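Local coordinates for mitochondrial edited mRNA stability factor 1 (Trypanosoma brucei, PDB 6NL1), which probably acts as a Nudix-family enzyme that processes the 5' ends of mitochondrial mRNAs and, as its name implies, supports the stability of edited transcripts, at residues Leu218-Ile223 with Glu260-Thr265; Pro240-Leu245 with Ile255-Glu260. One frame throughout, in Å; residues are numbered along the deposited sequence.

Interaction 1: Leu218-Ile223 with Glu260-Thr265; sequences LMLRRI and EETGIT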
ATOM      1  N   LEU A 218       0.031  15.806  -9.019  1.00 25.41           N
ATOM      2  CA  LEU A 218       1.196  15.045  -9.454  1.00 30.89           C
ATOM      3  C   LEU A 218       0.903  13.548  -9.358  1.00 30.89           C
ATOM      4  O   LEU A 218       0.497  13.060  -8.309  1.00 24.10           O
ATOM      5  CB  LEU A 218       2.400  15.387  -8.583  1.00 30.77           C
ATOM      6  CG  LEU A 218       3.752  14.884  -9.080  1.00 40.01           C
ATOM      7  CD1 LEU A 218       4.094  15.573 -10.387  1.00 32.06           C
ATOM      8  CD2 LEU A 218       4.835  15.136  -8.039  1.00 31.31           C
ATOM      9  N   MET A 219       1.112  12.819 -10.448  1.00 26.49           N
ATOM     10  CA  MET A 219       0.845  11.388 -10.453  1.00 21.00           C
ATOM     11  C   MET A 219       2.000  10.557 -11.026  1.00 28.91           C
ATOM     12  O   MET A 219       2.774  11.044 -11.848  1.00 25.25           O
ATOM     13  CB  MET A 219      -0.439  11.113 -11.234  1.00 19.65           C
ATOM     14  CG  MET A 219      -1.626  11.903 -10.685  1.00 28.16           C
ATOM     15  SD  MET A 219      -3.195  11.176 -11.129  1.00 40.44           S
ATOM     16  CE  MET A 219      -2.940  10.850 -12.857  1.00155.59           C
ATOM     17  N   LEU A 220       2.099   9.305 -10.577  1.00 18.03           N
ATOM     18  CA  LEU A 220       3.089   8.356 -11.076  1.00 27.13           C
ATOM     19  C   LEU A 220       2.370   7.081 -11.475  1.00 26.47           C
ATOM     20  O   LEU A 220       1.218   6.871 -11.107  1.00 25.94           O
ATOM     21  CB  LEU A 220       4.102   7.979  -9.986  1.00 29.59           C
ATOM     22  CG  LEU A 220       4.975   9.034  -9.313  1.00 51.91           C
ATOM     23  CD1 LEU A 220       4.342   9.469  -8.006  1.00 35.97           C
ATOM     24  CD2 LEU A 220       6.384   8.471  -9.069  1.00 33.29           C
ATOM     25  N   ARG A 221       3.065   6.215 -12.207  1.00 20.78           N
ATOM     26  CA  ARG A 221       2.531   4.898 -12.526  1.00 22.92           C
ATOM     27  C   ARG A 221       3.504   3.828 -12.052  1.00 25.93           C
ATOM     28  O   ARG A 221       4.596   3.686 -12.592  1.00 25.28           O
ATOM     29  CB  ARG A 221       2.262   4.781 -14.025  1.00 18.44           C
ATOM     30  CG  ARG A 221       1.177   5.763 -14.509  1.00 24.95           C
ATOM     31  CD  ARG A 221       0.838   5.549 -15.970  1.00 26.14           C
ATOM     32  NE  ARG A 221       0.072   4.320 -16.188  1.00 23.62           N
ATOM     33  CZ  ARG A 221      -0.108   3.785 -17.392  1.00 29.26           C
ATOM     34  NH1 ARG A 221       0.415   4.375 -18.463  1.00 18.78           N
ATOM     35  NH2 ARG A 221      -0.808   2.674 -17.532  1.00 23.12           N
ATOM     36  N   ARG A 222       3.105   3.095 -11.022  1.00 27.05           N
ATOM     37  CA  ARG A 222       3.959   2.093 -10.419  1.00 26.94           C
ATOM     38  C   ARG A 222       3.725   0.739 -11.075  1.00 21.96           C
ATOM     39  O   ARG A 222       2.587   0.288 -11.218  1.00 31.85           O
ATOM     40  CB  ARG A 222       3.679   1.999  -8.918  1.00 28.07           C
ATOM     41  CG  ARG A 222       4.611   1.049  -8.142  1.00 32.16           C
ATOM     42  CD  ARG A 222       4.066   0.811  -6.735  1.00 34.61           C
ATOM     43  NE  ARG A 222       2.729   0.216  -6.794  1.00 42.83           N
ATOM     44  CZ  ARG A 222       1.766   0.408  -5.894  1.00 45.91           C
ATOM     45  NH1 ARG A 222       1.969   1.191  -4.836  1.00 28.26           N
ATOM     46  NH2 ARG A 222       0.588  -0.181  -6.054  1.00 40.74           N
ATOM     47  N   ILE A 223       4.810   0.087 -11.459  1.00 25.57           N
ATOM     48  CA  ILE A 223       4.739  -1.237 -12.056  1.00 23.00           C
ATOM     49  C   ILE A 223       4.733  -2.237 -10.917  1.00 31.12           C
ATOM     50  O   ILE A 223       5.634  -2.244 -10.088  1.00 29.33           O
ATOM     51  CB  ILE A 223       5.941  -1.476 -12.978  1.00 34.70           C
ATOM     52  CG1 ILE A 223       5.982  -0.390 -14.060  1.00 30.35           C
ATOM     53  CG2 ILE A 223       5.915  -2.909 -13.576  1.00 22.74           C
ATOM     54  CD1 ILE A 223       7.278  -0.378 -14.888  1.00 34.28           C
ATOM     55  N   GLU A 260      10.653   9.820  -1.521  1.00 26.67           N
ATOM     56  CA  GLU A 260      11.101   8.572  -2.150  1.00 27.96           C
ATOM     57  C   GLU A 260      10.573   8.398  -3.572  1.00 32.76           C
ATOM     58  O   GLU A 260      11.253   7.831  -4.427  1.00 30.46           O
ATOM     59  CB  GLU A 260      10.729   7.351  -1.294  1.00 22.42           C
ATOM     60  CG  GLU A 260      11.445   7.334   0.056  1.00 29.64           C
ATOM     61  CD  GLU A 260      11.150   6.100   0.898  1.00 37.99           C
ATOM     62  OE1 GLU A 260      10.486   5.151   0.410  1.00 30.38           O
ATOM     63  OE2 GLU A 260      11.596   6.080   2.063  1.00 37.16           O
ATOM     64  N   GLU A 261       9.366   8.888  -3.838  1.00 30.33           N
ATOM     65  CA  GLU A 261       8.772   8.671  -5.156  1.00 19.50           C
ATOM     66  C   GLU A 261       9.006   9.810  -6.137  1.00 31.08           C
ATOM     67  O   GLU A 261       8.928   9.598  -7.348  1.00 26.40           O
ATOM     68  CB  GLU A 261       7.278   8.320  -5.048  1.00 29.01           C
ATOM     69  CG  GLU A 261       7.028   6.965  -4.367  1.00 22.52           C
ATOM     70  CD  GLU A 261       5.606   6.432  -4.560  1.00 26.75           C
ATOM     71  OE1 GLU A 261       4.651   7.233  -4.504  1.00 30.82           O
ATOM     72  OE2 GLU A 261       5.446   5.203  -4.767  1.00 32.58           O
ATOM     73  N   THR A 262       9.330  11.000  -5.627  1.00 23.69           N
ATOM     74  CA  THR A 262       9.383  12.182  -6.481  1.00 24.91           C
ATOM     75  C   THR A 262      10.621  13.032  -6.294  1.00 24.10           C
ATOM     76  O   THR A 262      10.955  13.845  -7.157  1.00 29.44           O
ATOM     77  CB  THR A 262       8.175  13.101  -6.231  1.00 31.62           C
ATOM     78  OG1 THR A 262       8.286  13.669  -4.923  1.00 21.61           O
ATOM     79  CG2 THR A 262       6.870  12.320  -6.340  1.00 23.88           C
ATOM     80  N   GLY A 263      11.285  12.868  -5.153  1.00 31.79           N
ATOM     81  CA  GLY A 263      12.439  13.687  -4.822  1.00 26.62           C
ATOM     82  C   GLY A 263      12.038  15.064  -4.315  1.00 34.73           C
ATOM     83  O   GLY A 263      12.885  15.940  -4.143  1.00 35.63           O
ATOM     84  N   ILE A 264      10.745  15.259  -4.067  1.00 35.55           N
ATOM     85  CA  ILE A 264      10.242  16.542  -3.565  1.00 27.82           C
ATOM     86  C   ILE A 264      10.253  16.633  -2.036  1.00 30.41           C
ATOM     87  O   ILE A 264       9.777  15.734  -1.328  1.00 30.79           O
ATOM     88  CB  ILE A 264       8.801  16.817  -4.052  1.00 34.12           C
ATOM     89  CG1 ILE A 264       8.769  16.968  -5.572  1.00 33.88           C
ATOM     90  CG2 ILE A 264       8.228  18.075  -3.380  1.00 27.00           C
ATOM     91  CD1 ILE A 264       7.366  17.057  -6.135  1.00 36.26           C
ATOM     92  N   THR A 265      10.783  17.739  -1.532  1.00 31.23           N
ATOM     93  CA  THR A 265      10.770  18.011  -0.102  1.00 35.37           C
ATOM     94  C   THR A 265       9.709  19.061   0.204  1.00 34.53           C
ATOM     95  O   THR A 265       9.762  20.166  -0.339  1.00 42.86           O
ATOM     96  CB  THR A 265      12.142  18.544   0.374  1.00 46.34           C
ATOM     97  OG1 THR A 265      13.148  17.555   0.138  1.00 45.11           O
ATOM     98  CG2 THR A 265      12.109  18.890   1.864  1.00 32.83           C
TER
HETATM   99  O   HOH W   1       4.403   2.898  -4.106  1.00 32.89           O

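Interaction 2: Pro240-Leu245 with Ile255-Glu260; sequences PGKWTL and IRTLWE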
ATOM      1  N   PRO A 240       1.572  10.377  -5.111  1.00 25.78           N
ATOM      2  CA  PRO A 240       2.788   9.943  -4.409  1.00 25.07           C
ATOM      3  C   PRO A 240       2.448   9.422  -3.024  1.00 32.85           C
ATOM      4  O   PRO A 240       1.450   9.842  -2.446  1.00 22.31           O
ATOM      5  CB  PRO A 240       3.600  11.238  -4.268  1.00 19.96           C
ATOM      6  CG  PRO A 240       3.068  12.158  -5.344  1.00 25.22           C
ATOM      7  CD  PRO A 240       1.610  11.806  -5.481  1.00 22.30           C
ATOM      8  N   GLY A 241       3.273   8.531  -2.489  1.00 24.22           N
ATOM      9  CA  GLY A 241       3.088   8.079  -1.126  1.00 18.71           C
ATOM     10  C   GLY A 241       3.102   6.575  -1.038  1.00 24.26           C
ATOM     11  O   GLY A 241       2.683   5.895  -1.966  1.00 22.80           O
ATOM     12  N   LYS A 242       3.596   6.056   0.078  1.00 24.21           N
ATOM     13  CA  LYS A 242       3.680   4.613   0.258  1.00 29.39           C
ATOM     14  C   LYS A 242       2.940   4.143   1.504  1.00 26.03           C
ATOM     15  O   LYS A 242       1.713   4.069   1.493  1.00 25.70           O
ATOM     16  CB  LYS A 242       5.132   4.161   0.291  1.00 16.65           C
ATOM     17  CG  LYS A 242       5.893   4.358  -1.025  1.00 25.03           C
ATOM     18  CD  LYS A 242       7.311   3.786  -0.867  1.00 37.68           C
ATOM     19  CE  LYS A 242       8.187   4.113  -2.027  1.00 47.28           C
ATOM     20  NZ  LYS A 242       9.556   3.573  -1.816  1.00 39.57           N
ATOM     21  N   TRP A 243       3.682   3.830   2.568  1.00 20.85           N
ATOM     22  CA  TRP A 243       3.079   3.349   3.814  1.00 25.46           C
ATOM     23  C   TRP A 243       3.829   3.810   5.069  1.00 26.30           C
ATOM     24  O   TRP A 243       4.992   4.214   5.006  1.00 24.36           O
ATOM     25  CB  TRP A 243       2.962   1.819   3.803  1.00 23.67           C
ATOM     26  CG  TRP A 243       4.294   1.110   3.854  1.00 29.33           C
ATOM     27  CD1 TRP A 243       5.006   0.774   4.979  1.00 24.13           C
ATOM     28  CD2 TRP A 243       5.077   0.663   2.736  1.00 21.22           C
ATOM     29  NE1 TRP A 243       6.182   0.141   4.622  1.00 30.61           N
ATOM     30  CE2 TRP A 243       6.249   0.063   3.254  1.00 20.84           C
ATOM     31  CE3 TRP A 243       4.901   0.704   1.348  1.00 29.13           C
ATOM     32  CZ2 TRP A 243       7.232  -0.488   2.434  1.00 34.76           C
ATOM     33  CZ3 TRP A 243       5.875   0.152   0.533  1.00 26.36           C
ATOM     34  CH2 TRP A 243       7.033  -0.428   1.077  1.00 30.14           C
ATOM     35  N   THR A 244       3.149   3.747   6.209  1.00 25.80           N
ATOM     36  CA  THR A 244       3.770   4.030   7.500  1.00 25.98           C
ATOM     37  C   THR A 244       4.637   2.857   7.962  1.00 26.53           C
ATOM     38  O   THR A 244       4.170   1.724   8.036  1.00 34.18           O
ATOM     39  CB  THR A 244       2.708   4.255   8.595  1.00 23.51           C
ATOM     40  OG1 THR A 244       1.848   3.111   8.652  1.00 29.38           O
ATOM     41  CG2 THR A 244       1.856   5.498   8.300  1.00 23.42           C
ATOM     42  N   LEU A 245       5.900   3.134   8.270  1.00 26.05           N
ATOM     43  CA  LEU A 245       6.750   2.169   8.958  1.00 24.23           C
ATOM     44  C   LEU A 245       6.229   1.993  10.383  1.00 29.55           C
ATOM     45  O   LEU A 245       5.491   2.847  10.898  1.00 30.27           O
ATOM     46  CB  LEU A 245       8.208   2.661   8.987  1.00 24.73           C
ATOM     47  CG  LEU A 245       8.871   2.904   7.628  1.00 33.15           C
ATOM     48  CD1 LEU A 245      10.170   3.682   7.774  1.00 26.48           C
ATOM     49  CD2 LEU A 245       9.117   1.586   6.922  1.00 32.58           C
ATOM     50  N   ILE A 255       5.322  12.509   4.131  1.00 27.60           N
ATOM     51  CA  ILE A 255       6.401  13.390   3.706  1.00 27.26           C
ATOM     52  C   ILE A 255       7.623  12.599   3.237  1.00 30.81           C
ATOM     53  O   ILE A 255       8.212  12.913   2.204  1.00 29.12           O
ATOM     54  CB  ILE A 255       6.779  14.390   4.822  1.00 35.66           C
ATOM     55  CG1 ILE A 255       5.611  15.357   5.077  1.00 32.64           C
ATOM     56  CG2 ILE A 255       8.050  15.158   4.459  1.00 25.57           C
ATOM     57  CD1 ILE A 255       5.802  16.256   6.292  1.00 32.21           C
ATOM     58  N   ARG A 256       7.986  11.563   3.988  1.00 27.74           N
ATOM     59  CA  ARG A 256       9.135  10.730   3.643  1.00 23.34           C
ATOM     60  C   ARG A 256       8.921  10.023   2.307  1.00 37.81           C
ATOM     61  O   ARG A 256       9.803  10.010   1.449  1.00 25.77           O
ATOM     62  CB  ARG A 256       9.391   9.685   4.740  1.00 26.04           C
ATOM     63  CG  ARG A 256      10.465   8.634   4.376  1.00 27.21           C
ATOM     64  CD  ARG A 256      10.629   7.562   5.477  1.00 26.40           C
ATOM     65  NE  ARG A 256       9.371   6.866   5.762  1.00 27.25           N
ATOM     66  CZ  ARG A 256       8.900   5.841   5.054  1.00 34.37           C
ATOM     67  NH1 ARG A 256       9.579   5.363   4.015  1.00 23.52           N
ATOM     68  NH2 ARG A 256       7.747   5.284   5.385  1.00 22.69           N
ATOM     69  N   THR A 257       7.743   9.437   2.127  1.00 25.73           N
ATOM     70  CA  THR A 257       7.504   8.627   0.939  1.00 22.23           C
ATOM     71  C   THR A 257       7.188   9.466  -0.292  1.00 23.43           C
ATOM     72  O   THR A 257       7.361   8.999  -1.408  1.00 27.74           O
ATOM     73  CB  THR A 257       6.428   7.533   1.176  1.00 22.19           C
ATOM     74  OG1 THR A 257       5.185   8.134   1.547  1.00 23.41           O
ATOM     75  CG2 THR A 257       6.886   6.585   2.290  1.00 24.89           C
ATOM     76  N   LEU A 258       6.722  10.701  -0.093  1.00 24.93           N
ATOM     77  CA  LEU A 258       6.651  11.651  -1.202  1.00 23.84           C
ATOM     78  C   LEU A 258       8.056  11.840  -1.769  1.00 29.79           C
ATOM     79  O   LEU A 258       8.265  11.776  -2.983  1.00 28.20           O
ATOM     80  CB  LEU A 258       6.117  13.012  -0.752  1.00 22.45           C
ATOM     81  CG  LEU A 258       6.361  14.152  -1.752  1.00 27.78           C
ATOM     82  CD1 LEU A 258       5.575  13.925  -3.054  1.00 24.69           C
ATOM     83  CD2 LEU A 258       5.986  15.491  -1.146  1.00 25.16           C
ATOM     84  N   TRP A 259       9.023  12.076  -0.883  1.00 25.26           N
ATOM     85  CA  TRP A 259      10.407  12.244  -1.326  1.00 29.91           C
ATOM     86  C   TRP A 259      10.925  11.003  -2.065  1.00 29.07           C
ATOM     87  O   TRP A 259      11.547  11.116  -3.121  1.00 30.20           O
ATOM     88  CB  TRP A 259      11.343  12.595  -0.165  1.00 27.91           C
ATOM     89  CG  TRP A 259      12.736  12.801  -0.653  1.00 34.10           C
ATOM     90  CD1 TRP A 259      13.259  13.953  -1.169  1.00 31.98           C
ATOM     91  CD2 TRP A 259      13.778  11.814  -0.734  1.00 23.25           C
ATOM     92  NE1 TRP A 259      14.566  13.748  -1.547  1.00 34.56           N
ATOM     93  CE2 TRP A 259      14.909  12.447  -1.290  1.00 29.69           C
ATOM     94  CE3 TRP A 259      13.866  10.462  -0.377  1.00 35.41           C
ATOM     95  CZ2 TRP A 259      16.122  11.775  -1.498  1.00 30.49           C
ATOM     96  CZ3 TRP A 259      15.072   9.795  -0.582  1.00 28.51           C
ATOM     97  CH2 TRP A 259      16.180  10.453  -1.138  1.00 36.29           C
ATOM     98  N   GLU A 260      10.653   9.820  -1.521  1.00 26.67           N
ATOM     99  CA  GLU A 260      11.101   8.572  -2.150  1.00 27.96           C
ATOM    100  C   GLU A 260      10.573   8.398  -3.572  1.00 32.76           C
ATOM    101  O   GLU A 260      11.253   7.831  -4.427  1.00 30.46           O
ATOM    102  CB  GLU A 260      10.729   7.351  -1.294  1.00 22.42           C
ATOM    103  CG  GLU A 260      11.445   7.334   0.056  1.00 29.64           C
ATOM    104  CD  GLU A 260      11.150   6.100   0.898  1.00 37.99           C
ATOM    105  OE1 GLU A 260      10.486   5.151   0.410  1.00 30.38           O
ATOM    106  OE2 GLU A 260      11.596   6.080   2.063  1.00 37.16           O
TER

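Interaction 1: Leu218-Ile223 with Glu260-Thr265
Leu218 and Leu220 of the strand press their branched ends against Glu261, Thr262 and Ile264, where helix 250-262 gives way to the loop that follows it. Leu218 touches through CD2, which meets Ile264 CD1 tip to tip at 3.7 Å and lies 3.9 Å from Thr262 CG2. Leu220 spreads its two methyls over different neighbours. CD2 packs on the backbone of Glu261, 3.3 Å from its O, whereas CD1 comes to 4.2 Å from Thr262 CG2, the two side chains crossing at about a right angle. Leucine and isoleucine suit this buried seam, which has no direct hydrogen bond across it.

Thr262 is two-faced. With CG2 anti to its own carbonyl carbon, the methyl is turned to the leucines while OG1 serves the helix end. There OG1 bonds to the O of Leu258 and accepts from Ile264 N (3.1 Å, 154°), an ST turn that steers the chain to Ile264. Between them Gly263 takes a positive phi of 79°, a conformation that favours glycine; it occupies the glycine position of the Nudix box, followed by the usual aliphatic residue.

At the polar end, a water joins Arg222 to Glu261, accepting from NH1 of Arg222 in the guanidinium plane and donating to OE2 of Glu261 at 2.6 Å. The same OE2 bonds to Tyr313 OH, and OE1 forms a salt bridge with Lys238 NZ and also bonds to Gly241 N, so both oxygens of this buried carboxylate have more than one partner.

Strand 216-223 pairs antiparallel with strands 200-207 and 235-238, and also with strand 343-346, whose Cys343 and Trp345 touch Leu218. The contact thus seats the C-terminal end of the Nudix helix against the mixed sheet.

Interaction 2: Pro240-Leu245 with Ile255-Glu260
The loop and helix of the Nudix box meet here, with Lys242 laid against Thr257 and Glu260. Its N-H bonds to OG1 of Thr257 (3.0 Å, 152°), and its CB rests 3.6 Å from CG2 of the same threonine. OG1 is gripped twice, since it also bonds to the carbonyl O of Ala253 one turn earlier, a double role that a hydroxyl suits. Beyond CG the lysine is extended, which carries NZ along the helix to a salt bridge with Glu260 OE1 at 2.9 Å, met nearly along the C-O axis. Just before it, Gly241 brings its CA to 3.4 Å from Thr257 OG1; at phi 130° a side chain would jam against the preceding carbonyl O, so glycine fits this backbone conformation.

In the signature GX5EX7REUXEEXGU, Lys242, not Gly241, fills the first glycine position, Arg256 stands at the arginine, Thr257 where a glutamate is usual, Leu258 at the aliphatic one and Glu260 at the first of the paired glutamates. Arg256 bends at chi3 (57°), turning its guanidinium toward the loop, where Leu245 CD1 lies 3.6 Å above the centre of one face and Thr257 CG2 lies off-centre over the other. NH1 reaches Glu260 OE2 at 2.9 Å, and NE pairs with Glu248, the earlier glutamate of the box. Sandwiched and bonded at its rim, the planar group is fixed in rotation. Farther along, Pro240 CB packs 3.5 Å from Leu258 CD1, the two side chains side by side and pointing the same way, while Leu258 also touches Leu203 and Ile205 of strand 200-207.

How the interactions relate
Interactions 1 and 2 share helix 250-262 and Glu260, and their centres lie 9 Å apart. They meet at Glu261, whose OE1 is 2.8 Å from Gly241 N, a probable hydrogen bond that ties the second glutamate of the Nudix pair to the loop at Gly241; Leu218 O also packs 3.3 Å from Pro240 CD. Interaction 1 anchors the end of the helix to the sheet, and interaction 2 lays loop 240-245 along residues 255-260 of the helix. Both probably border the nucleotide site: the side chain of Arg202, which binds GDP in another structure of this protein, lies about 6 Å from the Glu261 side chain and about 4 Å from Gly241, although no GDP is bound here.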